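Local coordinates for protein putative N-acetylmuramoyl-L-alanine amidase,autolysin cwp6 (Peptoclostridium difficile, PDB 5J72) that probably hydrolyses the N-acetylmuramoyl-L-alanine amide bond of peptidoglycan as a zinc-dependent autolysin and carries CWB2 domains that attach it to the cell wall, at residues L166-I171 and A268-A273; D614-A619 and K623-Q628. All coordinates share one frame; numbering follows the deposited sequence.

How the contacts relate
Contact 1 lies in the cell-wall-binding part of the chain and joins two CWB2 repeats. Contact 2 lies in the amidase part, at the start of helix 619-637. Their centres are 26 Å apart and their nearest atoms about 11 Å apart, so they do not touch. The third CWB2 repeat relates them: Tyr271 of contact 1 makes a cation-pi contact with Arg346, whereas Lys623 of contact 2, in one of its conformers, forms a salt bridge with the adjacent Asp345. Contact 2 shares a domain with the zinc site but does not reach it, the side chain of Leu616 being about 14 Å from the bound zinc and about 11 Å from that of the zinc ligand Glu477. Contact 1 is remote from the annotated sites.

Contact 1: L166-I171 and A268-A273; sequences LAADGI and AGEYDA
Ala168 faces Glu270 and Ile171 faces Ala273, two pairs spaced three residues apart along both segments, so that the short runs 168-171 and 270-273 lie nearly parallel. Their CA atoms stay at almost constant separation, 6.6 Å from Ala168 CA to Glu270 CA and 6.4 Å from Ile171 CA to Ala273 CA. One partner is a loop with a short 3-10 turn that includes Ala168; the other is the first turn of helix 270-283, with Gly269 at its N-cap. No hydrogen bond crosses the gap, and side chains make the contact.

The methyl of Ala168 rests over the face of the Glu270 carboxylate. Its CB is 3.6 Å from Glu270 OE1 and 3.8 Å from Glu270 OE2, close to the normal through the flat group. The extended Glu270 chain (chi2 179°, chi3 -180°) brings the carboxylate beneath that methyl, while its charge is met at OE1 by a salt bridge to Arg241 NH1. In the second, buried pair, Ala273 CB lies against the flank of Ile171, 4.1 Å from Ile171 CB. In the conformer described here, one of two modelled for Ile171, CG1 sits between the backbone N and the carbonyl carbon (chi1 58°), which lays the CG1-CD1 branch alongside the alanine methyl.

The two segments hold matching places in successive CWB2 repeats, each between a strand of a parallel four-stranded sheet (158-163 or 260-265) and the helix that follows it. A third repeat closes in as well: Ala167 packs on Val375 and Ile378 of helix 375-387, and Ile171 touches Ile374 just before it. This convergence is consistent with the packing of three CWB2 repeats around a common centre, while Ala273 also touches Ala264 of strand 260-265.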
# COMPACT_ATOMS: atom_id res chain seq x y z
N LEU A 166 20.24 6.54 2.58
CA LEU A 166 20.47 5.37 1.75
C LEU A 166 19.39 4.39 2.15
O LEU A 166 19.66 3.18 2.31
CB LEU A 166 21.77 4.57 1.94
CG LEU A 166 23.09 5.25 1.71
CD1 LEU A 166 24.09 4.34 2.44
CD2 LEU A 166 23.44 5.37 0.21
N ALA A 167 18.18 4.87 2.33
CA ALA A 167 17.13 3.99 2.81
C ALA A 167 16.92 2.73 1.95
O ALA A 167 16.51 1.71 2.50
CB ALA A 167 15.84 4.79 2.92
N ALA A 168 17.20 2.77 0.62
CA ALA A 168 16.98 1.59 -0.24
C ALA A 168 17.71 0.41 0.31
O ALA A 168 17.35 -0.73 0.00
CB ALA A 168 17.44 1.86 -1.66
N ASP A 169 18.71 0.65 1.13
CA ASP A 169 19.47 -0.43 1.73
C ASP A 169 18.72 -1.11 2.86
O ASP A 169 18.94 -2.29 3.09
CB ASP A 169 20.79 0.11 2.25
CG ASP A 169 21.89 -0.05 1.23
OD1 ASP A 169 22.88 0.73 1.28
OD2 ASP A 169 21.78 -0.97 0.37
N GLY A 170 17.85 -0.40 3.57
CA GLY A 170 17.12 -1.04 4.66
C GLY A 170 15.78 -1.59 4.21
O GLY A 170 14.93 -1.88 5.02
N ILE A 171 15.58 -1.77 2.88
CA ILE A 171 14.32 -2.23 2.40
C ILE A 171 14.02 -3.68 2.81
O ILE A 171 12.89 -4.10 2.61
CB ILE A 171 14.18 -2.33 0.75
CG1 ILE A 171 15.33 -3.29 0.23
CG2 ILE A 171 14.26 -0.90 0.16
CD1 ILE A 171 15.81 -3.08 -1.23
N ALA A 268 16.60 -3.57 -9.33
CA ALA A 268 15.58 -3.00 -10.18
C ALA A 268 14.19 -3.09 -9.52
O ALA A 268 13.23 -2.62 -10.12
CB ALA A 268 15.54 -3.75 -11.52
N GLY A 269 14.07 -3.68 -8.29
CA GLY A 269 12.74 -3.79 -7.70
C GLY A 269 12.67 -3.25 -6.30
O GLY A 269 12.13 -3.89 -5.39
N GLU A 270 13.24 -2.06 -6.11
CA GLU A 270 13.22 -1.44 -4.80
C GLU A 270 11.77 -1.22 -4.33
O GLU A 270 11.46 -1.49 -3.17
CB GLU A 270 13.96 -0.09 -4.85
CG GLU A 270 15.47 -0.28 -4.98
CD GLU A 270 16.25 1.07 -5.06
OE1 GLU A 270 17.50 1.02 -5.18
OE2 GLU A 270 15.62 2.16 -4.99
N TYR A 271 10.88 -0.71 -5.25
CA TYR A 271 9.49 -0.50 -4.86
C TYR A 271 8.77 -1.83 -4.77
O TYR A 271 7.79 -1.92 -4.05
CB TYR A 271 8.77 0.44 -5.82
CG TYR A 271 9.02 1.86 -5.40
CD1 TYR A 271 10.09 2.59 -5.92
CD2 TYR A 271 8.20 2.48 -4.47
CE1 TYR A 271 10.33 3.89 -5.52
CE2 TYR A 271 8.45 3.80 -4.05
CZ TYR A 271 9.51 4.50 -4.59
OH TYR A 271 9.77 5.79 -4.22
N ASP A 272 9.22 -2.87 -5.44
CA ASP A 272 8.59 -4.18 -5.26
C ASP A 272 8.87 -4.64 -3.80
O ASP A 272 7.99 -5.15 -3.09
CB ASP A 272 9.23 -5.19 -6.25
CG ASP A 272 8.81 -4.87 -7.67
OD1 ASP A 272 7.61 -4.54 -7.89
OD2 ASP A 272 9.68 -4.92 -8.58
N ALA A 273 10.15 -4.49 -3.37
CA ALA A 273 10.55 -4.89 -2.00
C ALA A 273 9.72 -4.02 -0.97
O ALA A 273 9.14 -4.54 -0.02
CB ALA A 273 12.06 -4.67 -1.82

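Contact 2: D614-A619 and K623-Q628; sequences DKLNTA and KTMGTQ
Leu616 and Met625 meet where the chain turns into helix 619-637, the C-terminal helix of the zinc-dependent amidase fold. Their side chains run at a slant to one another, and one leucine branch does the touching: Leu616 CD2 is 3.9 Å from Met625 CB and 4.0 Å from Met625 CE. The methionine is able to offer both its root and its end to the same methyl because its chain bends twice (chi2 66°, chi3 71°), curling CE back round CD2. The pair is buried, and both residues pack on Tyr531 of strand 525-532, the neighbour in sequence of the zinc ligand His530. Ile566 of helix 554-569 and Thr484 of helix 477-494 also touch Met625, so the contact fits the helix start between two other helices and the sheet.

Thr618 occupies the N-cap, its OG1 bonded to Lys621 N. The regular helical pattern is then taken up between the two segments by a backbone bond from Lys623 N to Ala619 O (2.8 Å, N-H...O angle 152°). Lys623 CB also lies 3.4 Å from Ala619 O, but the rest of this side chain leads away from 614-619, and in one of its two conformers its NZ reaches Asp345 OD2 and Tyr402 OH in the cell-wall-binding part. One turn further on, Lys623 O is gripped twice by the same residue: Thr627 N and Thr627 OG1 each donate to it at 2.9 Å, the hydroxyl from above the carbonyl plane.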
# COMPACT_ATOMS: atom_id res chain seq x y z
N ASP A 614 1.57 -6.18 -31.08
CA ASP A 614 2.99 -6.36 -30.72
C ASP A 614 3.51 -5.05 -29.98
O ASP A 614 4.44 -5.10 -29.18
CB ASP A 614 3.83 -6.61 -32.01
CG ASP A 614 3.79 -8.06 -32.49
OD1 ASP A 614 3.25 -8.92 -31.74
OD2 ASP A 614 4.28 -8.32 -33.61
N LYS A 615 2.90 -3.89 -30.28
CA LYS A 615 3.30 -2.66 -29.62
C LYS A 615 2.56 -2.49 -28.26
O LYS A 615 2.79 -1.50 -27.55
CB LYS A 615 3.02 -1.45 -30.52
CG LYS A 615 3.88 -1.42 -31.79
CD LYS A 615 3.25 -0.56 -32.85
CE LYS A 615 4.00 -0.66 -34.15
NZ LYS A 615 3.55 -1.86 -34.92
N LEU A 616 1.67 -3.43 -27.92
CA LEU A 616 0.91 -3.38 -26.65
C LEU A 616 0.99 -4.73 -25.89
O LEU A 616 0.07 -5.08 -25.14
CB LEU A 616 -0.56 -3.09 -26.96
CG LEU A 616 -0.80 -1.78 -27.66
CD1 LEU A 616 -2.18 -1.79 -28.33
CD2 LEU A 616 -0.68 -0.68 -26.64
N ASN A 617 2.10 -5.45 -26.04
CA ASN A 617 2.18 -6.77 -25.41
C ASN A 617 2.81 -6.82 -24.01
O ASN A 617 3.20 -7.88 -23.58
CB ASN A 617 2.91 -7.72 -26.35
CG ASN A 617 4.32 -7.30 -26.70
OD1 ASN A 617 4.88 -6.37 -26.10
ND2 ASN A 617 4.98 -7.95 -27.66
N THR A 618 2.90 -5.69 -23.28
CA THR A 618 3.38 -5.68 -21.89
C THR A 618 2.53 -4.63 -21.16
O THR A 618 1.97 -3.75 -21.81
CB THR A 618 4.87 -5.29 -21.79
OG1 THR A 618 5.00 -3.93 -22.26
CG2 THR A 618 5.78 -6.19 -22.63
N ALA A 619 2.46 -4.69 -19.83
CA ALA A 619 1.63 -3.77 -19.07
C ALA A 619 2.23 -2.38 -19.25
O ALA A 619 1.52 -1.40 -19.29
CB ALA A 619 1.60 -4.20 -17.59
N LYS A 623 0.37 0.88 -20.55
CA LYS A 623 0.38 2.08 -19.74
C LYS A 623 0.82 3.31 -20.65
O LYS A 623 0.27 4.38 -20.52
CB LYS A 623 1.34 1.91 -18.57
CG LYS A 623 1.38 3.17 -17.73
CD LYS A 623 2.28 3.03 -16.50
CE LYS A 623 1.85 4.07 -15.47
NZ LYS A 623 0.45 3.83 -14.96
N THR A 624 1.75 3.10 -21.58
CA THR A 624 2.18 4.21 -22.46
C THR A 624 1.00 4.67 -23.34
O THR A 624 0.79 5.85 -23.54
CB THR A 624 3.35 3.75 -23.32
OG1 THR A 624 4.42 3.49 -22.41
CG2 THR A 624 3.79 4.83 -24.35
N MET A 625 0.23 3.71 -23.83
CA MET A 625 -0.95 4.05 -24.62
C MET A 625 -1.87 4.91 -23.81
O MET A 625 -2.34 5.95 -24.30
CB MET A 625 -1.67 2.78 -25.05
CG MET A 625 -3.02 3.08 -25.75
SD MET A 625 -2.82 3.95 -27.36
CE MET A 625 -2.10 2.60 -28.43
N GLY A 626 -2.16 4.54 -22.50
CA GLY A 626 -3.06 5.38 -21.72
C GLY A 626 -2.46 6.76 -21.44
O GLY A 626 -3.17 7.77 -21.44
N THR A 627 -1.17 6.78 -21.14
CA THR A 627 -0.53 8.06 -20.86
C THR A 627 -0.66 9.03 -22.10
O THR A 627 -1.00 10.21 -21.91
CB THR A 627 0.98 7.83 -20.65
OG1 THR A 627 1.10 6.97 -19.49
CG2 THR A 627 1.74 9.23 -20.43
N GLN A 628 -0.38 8.54 -23.31
CA GLN A 628 -0.49 9.41 -24.51
C GLN A 628 -1.91 9.93 -24.66
O GLN A 628 -2.14 11.11 -25.00
CB GLN A 628 -0.06 8.63 -25.75
CG GLN A 628 1.40 8.17 -25.75
CD GLN A 628 2.34 9.34 -25.42
OE1 GLN A 628 2.95 9.40 -24.34
NE2 GLN A 628 2.43 10.34 -26.33